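Local coordinates for Xaa-Pro Dipeptidase (Alteromonas macleodii, PDB 2QS8), which probably hydrolyses the peptide bond before the C-terminal residue of dipeptides or short peptides, as a metal-dependent carboxypeptidase of the amidohydrolase superfamily, at residues G306-I309 against S310-R314; M264-M267 against I268-T272; K353-Q356 against S357-E361. One frame throughout, in Å; residues are numbered along the deposited sequence.

How the contacts relate
Following the chain from the N terminus, contact 2 (264-272) comes first, at the C-terminal end of helix 261-270, where the chain turns toward strand 273-275 and completes a beta-alpha-beta unit. Contact 1 (306-314) lies inside helix 299-319, and its Ile309 reaches the bound methionine. Contact 3 (353-361) comes last, at the joint between helices 351-357 and 360-365. Each joins two directly adjoining segments and closes no more than a turn or two of chain; they follow one another in series, and none nests within or crosses another. Their centres are 18 to 19 Å apart and none touches the next. Contact 2 closes the end of helix 261-270 just before strand 273-275, contact 1 ties successive turns of one helix, and contact 3 ties two short helices.

Contact 1: G306-I309 against S310-R314; sequences GPQI and SDTFR
Gln308 and Thr312 are successive-turn neighbours on helix 299-319: Thr312 N donates to Gln308 O at 2.8 Å, nearly in line with the carbonyl, and Phe313 N repeats the i to i+4 bond to Ile309 O at 2.8 Å. The side chain of Gln308 adds a second link on the same turn. Its CG stands anti to the backbone N (chi1 180°) and the chain bends at chi2 (60°), which brings the amide back over the following turn. Gln308 NE2 then donates to Thr312 OG1 at 3.0 Å, close to the amide plane, and to Asp311 OD2 at 3.3 Å, tilted from it. Asp311 receives this bond on its anti lone pair, with the carboxylate plane turned 80° from the amide. Both acceptors have second partners: Asp311 OD2 forms a salt bridge with Lys315, and Thr312 OG1 bonds to Thr257 O. Ser310 OG reaches back to Pro307 O in a weak bond of 3.3 Å. Ile309 leaves this polar side, packing on Ile278 and touching the bound methionine. One amide nitrogen thus serves two acceptors, which probably holds the amide in this rotation, and the helix presents a polar network on one side while Ile309 lines the methionine pocket.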
ATOM      1  N   GLY A 306      -9.990  16.831 -31.184  1.00 41.08           N
ATOM      2  CA  GLY A 306     -11.056  17.773 -31.491  1.00 41.84           C
ATOM      3  C   GLY A 306     -11.974  17.561 -32.700  1.00 42.19           C
ATOM      4  O   GLY A 306     -13.193  17.589 -32.548  1.00 41.30           O
ATOM      5  N   PRO A 307     -11.428  17.362 -33.911  1.00 42.04           N
ATOM      6  CA  PRO A 307     -12.231  17.163 -35.127  1.00 42.36           C
ATOM      7  C   PRO A 307     -13.102  15.908 -35.185  1.00 43.04           C
ATOM      8  O   PRO A 307     -14.120  15.888 -35.873  1.00 43.64           O
ATOM      9  CB  PRO A 307     -11.182  17.160 -36.244  1.00 41.01           C
ATOM     10  CG  PRO A 307     -10.002  17.892 -35.643  1.00 42.50           C
ATOM     11  CD  PRO A 307      -9.991  17.381 -34.233  1.00 42.37           C
ATOM     12  N   GLN A 308     -12.696  14.869 -34.463  1.00 42.60           N
ATOM     13  CA  GLN A 308     -13.410  13.595 -34.458  1.00 42.97           C
ATOM     14  C   GLN A 308     -14.693  13.533 -33.626  1.00 42.34           C
ATOM     15  O   GLN A 308     -15.557  12.706 -33.892  1.00 42.48           O
ATOM     16  CB  GLN A 308     -12.456  12.488 -34.001  1.00 43.64           C
ATOM     17  CG  GLN A 308     -13.057  11.088 -33.939  1.00 44.73           C
ATOM     18  CD  GLN A 308     -13.567  10.603 -35.283  1.00 45.48           C
ATOM     19  OE1 GLN A 308     -12.849  10.654 -36.283  1.00 46.41           O
ATOM     20  NE2 GLN A 308     -14.808  10.122 -35.314  1.00 42.37           N
ATOM     21  N   ILE A 309     -14.825  14.392 -32.621  1.00 42.03           N
ATOM     22  CA  ILE A 309     -16.016  14.352 -31.777  1.00 40.62           C
ATOM     23  C   ILE A 309     -17.331  14.515 -32.541  1.00 39.24           C
ATOM     24  O   ILE A 309     -18.261  13.741 -32.339  1.00 36.60           O
ATOM     25  CB  ILE A 309     -15.925  15.398 -30.647  1.00 39.94           C
ATOM     26  CG1 ILE A 309     -14.772  15.026 -29.708  1.00 40.66           C
ATOM     27  CG2 ILE A 309     -17.226  15.440 -29.859  1.00 38.02           C
ATOM     28  CD1 ILE A 309     -14.600  15.950 -28.517  1.00 37.88           C
ATOM     29  N   SER A 310     -17.404  15.511 -33.422  1.00 39.27           N
ATOM     30  CA  SER A 310     -18.615  15.746 -34.210  1.00 39.12           C
ATOM     31  C   SER A 310     -18.995  14.506 -35.018  1.00 38.82           C
ATOM     32  O   SER A 310     -20.175  14.174 -35.160  1.00 38.75           O
ATOM     33  CB  SER A 310     -18.411  16.927 -35.161  1.00 39.06           C
ATOM     34  OG  SER A 310     -17.357  16.663 -36.071  1.00 41.38           O
ATOM     35  N   ASP A 311     -17.986  13.823 -35.546  1.00 37.78           N
ATOM     36  CA  ASP A 311     -18.215  12.629 -36.338  1.00 38.58           C
ATOM     37  C   ASP A 311     -18.655  11.469 -35.448  1.00 37.25           C
ATOM     38  O   ASP A 311     -19.567  10.723 -35.796  1.00 37.27           O
ATOM     39  CB  ASP A 311     -16.949  12.255 -37.103  1.00 41.79           C
ATOM     40  CG  ASP A 311     -17.208  11.199 -38.149  1.00 45.23           C
ATOM     41  OD1 ASP A 311     -18.013  11.475 -39.066  1.00 49.14           O
ATOM     42  OD2 ASP A 311     -16.622  10.099 -38.053  1.00 45.81           O
ATOM     43  N   THR A 312     -18.006  11.315 -34.300  1.00 34.90           N
ATOM     44  CA  THR A 312     -18.363  10.257 -33.367  1.00 32.20           C
ATOM     45  C   THR A 312     -19.789  10.472 -32.845  1.00 32.74           C
ATOM     46  O   THR A 312     -20.545   9.519 -32.660  1.00 31.33           O
ATOM     47  CB  THR A 312     -17.376  10.220 -32.184  1.00 31.42           C
ATOM     48  OG1 THR A 312     -16.117   9.708 -32.640  1.00 32.26           O
ATOM     49  CG2 THR A 312     -17.892   9.341 -31.067  1.00 28.95           C
ATOM     50  N   PHE A 313     -20.153  11.728 -32.621  1.00 33.53           N
ATOM     51  CA  PHE A 313     -21.486  12.059 -32.127  1.00 35.17           C
ATOM     52  C   PHE A 313     -22.589  11.507 -33.030  1.00 35.64           C
ATOM     53  O   PHE A 313     -23.535  10.882 -32.552  1.00 33.83           O
ATOM     54  CB  PHE A 313     -21.652  13.579 -32.019  1.00 35.84           C
ATOM     55  CG  PHE A 313     -23.052  14.011 -31.674  1.00 36.84           C
ATOM     56  CD1 PHE A 313     -23.507  13.949 -30.364  1.00 37.39           C
ATOM     57  CD2 PHE A 313     -23.925  14.455 -32.668  1.00 36.44           C
ATOM     58  CE1 PHE A 313     -24.805  14.322 -30.033  1.00 37.73           C
ATOM     59  CE2 PHE A 313     -25.228  14.830 -32.350  1.00 37.21           C
ATOM     60  CZ  PHE A 313     -25.668  14.763 -31.027  1.00 38.30           C
ATOM     61  N   ARG A 314     -22.469  11.762 -34.332  1.00 36.49           N
ATOM     62  CA  ARG A 314     -23.455  11.300 -35.303  1.00 37.63           C
ATOM     63  C   ARG A 314     -23.590   9.787 -35.236  1.00 37.98           C
ATOM     64  O   ARG A 314     -24.702   9.262 -35.165  1.00 38.40           O
ATOM     65  CB  ARG A 314     -23.056  11.724 -36.718  1.00 39.17           C
ATOM     66  CG  ARG A 314     -23.943  11.155 -37.811  1.00 41.48           C
ATOM     67  CD  ARG A 314     -23.457  11.575 -39.191  1.00 44.13           C
ATOM     68  NE  ARG A 314     -23.694  12.994 -39.471  1.00 46.63           N
ATOM     69  CZ  ARG A 314     -24.898  13.529 -39.664  1.00 47.88           C
ATOM     70  NH1 ARG A 314     -25.981  12.765 -39.608  1.00 48.85           N
ATOM     71  NH2 ARG A 314     -25.021  14.825 -39.921  1.00 46.93           N
TER

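Contact 2: M264-M267 against I268-T272; sequences MDLM and IENGT
The amide of Asn270 and the carbonyl of Leu266 are the flat groups that meet here. Asn270 ND2 comes from above the carbonyl plane, 43° out of it, and donates to Leu266 O in a short but bent bond of 2.8 Å; the acceptor is itself tilted from the plane of the amide. Asn270 N reaches Leu266 O from the opposite face at 2.9 Å, so one residue supplies both donors. With CG beside its own backbone N (chi1 -67°), the asparagine folds back over the last turn. Ile268 N and Glu269 N bond in helical fashion to Met264 O and Asp265 O. Beyond them, Gly271 has positive phi (65°) and is the C' residue of a Schellman motif: Thr272 N bonds to Met267 O at 2.8 Å, in the carbonyl plane, and Gly271 N bonds weakly to Ile268 O. A water donates to Thr272 O and, weakly, to Met267 O. The selenomethionine Met267 crosses Thr272 at about a right angle, Met267 CG lying 3.9 Å from Thr272 CB, and also packs on Met242 and Ile246 of helix 239-248. Last-turn carbonyls therefore find donors in a side-chain amide, the reversing backbone and water as the chain leaves toward strand 273-275.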
HETATM    1  N   MSE A 264     -19.915   1.184 -28.349  1.00 30.74           N
HETATM    2  CA  MSE A 264     -21.274   1.651 -28.520  1.00 30.58           C
HETATM    3  C   MSE A 264     -22.303   0.633 -28.067  1.00 31.24           C
HETATM    4  O   MSE A 264     -23.233   0.986 -27.351  1.00 31.20           O
HETATM    5  CB  MSE A 264     -21.505   2.037 -29.968  1.00 30.35           C
HETATM    6  CG  MSE A 264     -20.656   3.221 -30.372  1.00 28.22           C
HETATM    7 SE   MSE A 264     -21.176   4.006 -32.110  1.00 31.49          SE
HETATM    8  CE  MSE A 264     -20.102   2.978 -33.356  1.00 26.17           C
ATOM      9  N   ASP A 265     -22.136  -0.625 -28.464  1.00 32.36           N
ATOM     10  CA  ASP A 265     -23.070  -1.661 -28.043  1.00 34.31           C
ATOM     11  C   ASP A 265     -22.962  -1.883 -26.534  1.00 35.25           C
ATOM     12  O   ASP A 265     -23.956  -2.156 -25.862  1.00 36.51           O
ATOM     13  CB  ASP A 265     -22.806  -2.973 -28.787  1.00 35.88           C
ATOM     14  CG  ASP A 265     -23.174  -2.890 -30.262  1.00 35.95           C
ATOM     15  OD1 ASP A 265     -24.233  -2.308 -30.572  1.00 37.69           O
ATOM     16  OD2 ASP A 265     -22.421  -3.415 -31.111  1.00 34.48           O
ATOM     17  N   LEU A 266     -21.754  -1.775 -25.999  1.00 34.02           N
ATOM     18  CA  LEU A 266     -21.571  -1.943 -24.566  1.00 33.32           C
ATOM     19  C   LEU A 266     -22.332  -0.848 -23.830  1.00 33.07           C
ATOM     20  O   LEU A 266     -23.005  -1.114 -22.845  1.00 33.59           O
ATOM     21  CB  LEU A 266     -20.086  -1.886 -24.203  1.00 33.31           C
ATOM     22  CG  LEU A 266     -19.298  -3.164 -24.494  1.00 31.99           C
ATOM     23  CD1 LEU A 266     -17.814  -2.911 -24.303  1.00 32.38           C
ATOM     24  CD2 LEU A 266     -19.778  -4.281 -23.565  1.00 30.30           C
HETATM   25  N   MSE A 267     -22.236   0.387 -24.313  1.00 32.47           N
HETATM   26  CA  MSE A 267     -22.937   1.489 -23.669  1.00 31.24           C
HETATM   27  C   MSE A 267     -24.449   1.332 -23.729  1.00 32.68           C
HETATM   28  O   MSE A 267     -25.156   1.700 -22.791  1.00 33.84           O
HETATM   29  CB  MSE A 267     -22.531   2.809 -24.303  1.00 27.38           C
HETATM   30  CG  MSE A 267     -21.171   3.277 -23.862  1.00 22.59           C
HETATM   31 SE   MSE A 267     -20.770   4.971 -24.748  1.00 26.26          SE
HETATM   32  CE  MSE A 267     -21.800   6.218 -23.611  1.00 14.55           C
ATOM     33  N   ILE A 268     -24.935   0.772 -24.830  1.00 33.30           N
ATOM     34  CA  ILE A 268     -26.360   0.548 -24.988  1.00 33.85           C
ATOM     35  C   ILE A 268     -26.814  -0.550 -24.028  1.00 33.60           C
ATOM     36  O   ILE A 268     -27.847  -0.430 -23.379  1.00 33.64           O
ATOM     37  CB  ILE A 268     -26.696   0.128 -26.431  1.00 34.44           C
ATOM     38  CG1 ILE A 268     -26.388   1.289 -27.378  1.00 35.73           C
ATOM     39  CG2 ILE A 268     -28.163  -0.264 -26.537  1.00 34.38           C
ATOM     40  CD1 ILE A 268     -26.502   0.936 -28.837  1.00 37.12           C
ATOM     41  N   GLU A 269     -26.027  -1.613 -23.938  1.00 35.13           N
ATOM     42  CA  GLU A 269     -26.353  -2.736 -23.065  1.00 37.10           C
ATOM     43  C   GLU A 269     -26.342  -2.376 -21.585  1.00 37.04           C
ATOM     44  O   GLU A 269     -27.149  -2.887 -20.811  1.00 37.48           O
ATOM     45  CB  GLU A 269     -25.366  -3.872 -23.305  1.00 39.53           C
ATOM     46  CG  GLU A 269     -25.645  -5.136 -22.520  1.00 45.16           C
ATOM     47  CD  GLU A 269     -24.452  -6.085 -22.520  1.00 50.12           C
ATOM     48  OE1 GLU A 269     -23.884  -6.338 -23.609  1.00 51.85           O
ATOM     49  OE2 GLU A 269     -24.082  -6.578 -21.431  1.00 51.22           O
ATOM     50  N   ASN A 270     -25.414  -1.508 -21.195  1.00 36.63           N
ATOM     51  CA  ASN A 270     -25.279  -1.092 -19.803  1.00 36.07           C
ATOM     52  C   ASN A 270     -26.065   0.182 -19.494  1.00 35.05           C
ATOM     53  O   ASN A 270     -26.138   0.605 -18.346  1.00 33.37           O
ATOM     54  CB  ASN A 270     -23.797  -0.876 -19.461  1.00 37.99           C
ATOM     55  CG  ASN A 270     -22.991  -2.171 -19.472  1.00 39.81           C
ATOM     56  OD1 ASN A 270     -23.163  -3.031 -18.611  1.00 42.51           O
ATOM     57  ND2 ASN A 270     -22.111  -2.310 -20.452  1.00 40.18           N
ATOM     58  N   GLY A 271     -26.650   0.784 -20.526  1.00 34.94           N
ATOM     59  CA  GLY A 271     -27.411   2.009 -20.340  1.00 33.68           C
ATOM     60  C   GLY A 271     -26.542   3.172 -19.890  1.00 32.75           C
ATOM     61  O   GLY A 271     -26.928   3.940 -19.014  1.00 31.52           O
ATOM     62  N   THR A 272     -25.363   3.299 -20.493  1.00 31.70           N
ATOM     63  CA  THR A 272     -24.433   4.372 -20.142  1.00 30.05           C
ATOM     64  C   THR A 272     -24.741   5.628 -20.950  1.00 29.45           C
ATOM     65  O   THR A 272     -25.052   5.532 -22.130  1.00 28.54           O
ATOM     66  CB  THR A 272     -22.982   3.966 -20.445  1.00 29.54           C
ATOM     67  OG1 THR A 272     -22.771   2.595 -20.077  1.00 29.15           O
ATOM     68  CG2 THR A 272     -22.024   4.856 -19.661  1.00 30.05           C
TER
HETATM   69  O   HOH W   1     -26.692   4.139 -24.044  1.00 25.46           O

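Contact 3: K353-Q356 against S357-E361; sequences KAIQ and SATME
Hydroxyl-to-carbonyl bonds carry much of this contact. Ser357 OG donates to Ala354 O at 2.6 Å, and Thr359 OG1 donates to Ile355 O at 2.8 Å. Both hydroxyls sit between the backbone N and the carbonyl carbon of their own residue (chi1 81° for Ser357 and 46° for Thr359), a placement that turns each oxygen back over the preceding helical turn. Among the backbone bonds, Ala358 N reaches Ile355 O at 3.2 Å from above its carbonyl plane, on the face opposite Thr359 OG1, so this oxygen is gripped from two sides. Glu361 N bonds to Gln356 O at 3.1 Å and nearly straight (174°), joining the first turn of helix 360-365 to the end of helix 351-357; Thr359 N bonds weakly to the same carbonyl. A valine in place of Thr359 would remove the hydroxyl, probably leaving Ile355 O to Ala358 N alone here and the turn less firmly held. Nonpolar contacts back the turn: Ile355 packs on Leu62, Thr359 on Pro63 and Leu65, while Ala358 touches Phe341. As for charge, Glu361 forms a salt bridge with Lys364 and accepts a hydrogen bond from Tyr273. Together these bonds describe a tight turn between consecutive short helices, with Thr359 at the N-cap position of helix 360-365, packed against strand 60-67, which leads to the magnesium ligands His69 and His71 in the amidohydrolase TIM barrel.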
ATOM      1  N   LYS A 353     -35.101  16.576 -30.033  1.00 28.18           N
ATOM      2  CA  LYS A 353     -34.352  15.542 -29.336  1.00 29.98           C
ATOM      3  C   LYS A 353     -33.182  16.178 -28.600  1.00 30.38           C
ATOM      4  O   LYS A 353     -32.802  15.728 -27.519  1.00 30.01           O
ATOM      5  CB  LYS A 353     -33.842  14.496 -30.319  1.00 32.92           C
ATOM      6  CG  LYS A 353     -34.341  13.087 -30.019  1.00 39.25           C
ATOM      7  CD  LYS A 353     -35.871  13.001 -29.992  1.00 42.77           C
ATOM      8  CE  LYS A 353     -36.339  11.565 -29.749  1.00 44.45           C
ATOM      9  NZ  LYS A 353     -37.821  11.470 -29.608  1.00 45.96           N
ATOM     10  N   ALA A 354     -32.630  17.233 -29.184  1.00 29.87           N
ATOM     11  CA  ALA A 354     -31.519  17.942 -28.579  1.00 30.51           C
ATOM     12  C   ALA A 354     -31.983  18.622 -27.294  1.00 30.03           C
ATOM     13  O   ALA A 354     -31.305  18.542 -26.272  1.00 30.39           O
ATOM     14  CB  ALA A 354     -30.958  18.973 -29.551  1.00 29.99           C
ATOM     15  N   ILE A 355     -33.134  19.286 -27.340  1.00 29.34           N
ATOM     16  CA  ILE A 355     -33.647  19.956 -26.153  1.00 29.09           C
ATOM     17  C   ILE A 355     -33.994  18.945 -25.058  1.00 29.94           C
ATOM     18  O   ILE A 355     -33.828  19.223 -23.872  1.00 30.03           O
ATOM     19  CB  ILE A 355     -34.893  20.794 -26.473  1.00 28.80           C
ATOM     20  CG1 ILE A 355     -34.530  21.881 -27.480  1.00 30.57           C
ATOM     21  CG2 ILE A 355     -35.432  21.427 -25.205  1.00 26.93           C
ATOM     22  CD1 ILE A 355     -35.699  22.677 -27.985  1.00 31.33           C
ATOM     23  N   GLN A 356     -34.469  17.768 -25.461  1.00 29.35           N
ATOM     24  CA  GLN A 356     -34.824  16.746 -24.486  1.00 31.02           C
ATOM     25  C   GLN A 356     -33.567  16.174 -23.834  1.00 30.46           C
ATOM     26  O   GLN A 356     -33.613  15.684 -22.706  1.00 31.93           O
ATOM     27  CB  GLN A 356     -35.655  15.634 -25.148  1.00 29.99           C
ATOM     28  CG  GLN A 356     -36.961  16.152 -25.746  1.00 31.81           C
ATOM     29  CD  GLN A 356     -37.887  15.056 -26.235  1.00 30.87           C
ATOM     30  OE1 GLN A 356     -37.466  14.120 -26.901  1.00 32.34           O
ATOM     31  NE2 GLN A 356     -39.168  15.186 -25.915  1.00 32.27           N
ATOM     32  N   SER A 357     -32.439  16.262 -24.535  1.00 29.40           N
ATOM     33  CA  SER A 357     -31.191  15.749 -23.999  1.00 29.05           C
ATOM     34  C   SER A 357     -30.615  16.686 -22.938  1.00 28.11           C
ATOM     35  O   SER A 357     -29.714  16.307 -22.202  1.00 29.91           O
ATOM     36  CB  SER A 357     -30.161  15.558 -25.114  1.00 28.70           C
ATOM     37  OG  SER A 357     -29.535  16.786 -25.427  1.00 30.38           O
ATOM     38  N   ALA A 358     -31.132  17.907 -22.865  1.00 28.13           N
ATOM     39  CA  ALA A 358     -30.655  18.879 -21.889  1.00 26.10           C
ATOM     40  C   ALA A 358     -31.703  19.128 -20.811  1.00 27.07           C
ATOM     41  O   ALA A 358     -31.548  20.020 -19.980  1.00 26.32           O
ATOM     42  CB  ALA A 358     -30.306  20.176 -22.580  1.00 26.20           C
ATOM     43  N   THR A 359     -32.767  18.334 -20.834  1.00 27.22           N
ATOM     44  CA  THR A 359     -33.844  18.454 -19.860  1.00 27.59           C
ATOM     45  C   THR A 359     -34.108  17.125 -19.128  1.00 27.20           C
ATOM     46  O   THR A 359     -33.682  16.942 -17.989  1.00 25.90           O
ATOM     47  CB  THR A 359     -35.153  18.959 -20.538  1.00 27.10           C
ATOM     48  OG1 THR A 359     -35.393  18.233 -21.747  1.00 27.38           O
ATOM     49  CG2 THR A 359     -35.038  20.422 -20.871  1.00 26.61           C
HETATM   50  N   MSE A 360     -34.795  16.198 -19.790  1.00 27.82           N
HETATM   51  CA  MSE A 360     -35.101  14.893 -19.196  1.00 27.00           C
HETATM   52  C   MSE A 360     -33.921  13.917 -19.193  1.00 26.87           C
HETATM   53  O   MSE A 360     -33.745  13.141 -18.253  1.00 26.70           O
HETATM   54  CB  MSE A 360     -36.290  14.240 -19.924  1.00 25.21           C
HETATM   55  CG  MSE A 360     -37.639  14.874 -19.594  1.00 20.80           C
HETATM   56 SE   MSE A 360     -37.859  14.717 -17.657  1.00 26.49          SE
HETATM   57  CE  MSE A 360     -37.822  12.753 -17.422  1.00 16.22           C
ATOM     58  N   GLU A 361     -33.119  13.926 -20.247  1.00 26.76           N
ATOM     59  CA  GLU A 361     -31.979  13.012 -20.284  1.00 26.32           C
ATOM     60  C   GLU A 361     -30.939  13.373 -19.229  1.00 25.57           C
ATOM     61  O   GLU A 361     -30.370  12.493 -18.570  1.00 23.83           O
ATOM     62  CB  GLU A 361     -31.353  13.002 -21.678  1.00 26.83           C
ATOM     63  CG  GLU A 361     -32.273  12.371 -22.717  1.00 27.62           C
ATOM     64  CD  GLU A 361     -32.851  11.034 -22.242  1.00 28.46           C
ATOM     65  OE1 GLU A 361     -32.129  10.019 -22.279  1.00 30.71           O
ATOM     66  OE2 GLU A 361     -34.025  11.004 -21.817  1.00 29.22           O
TER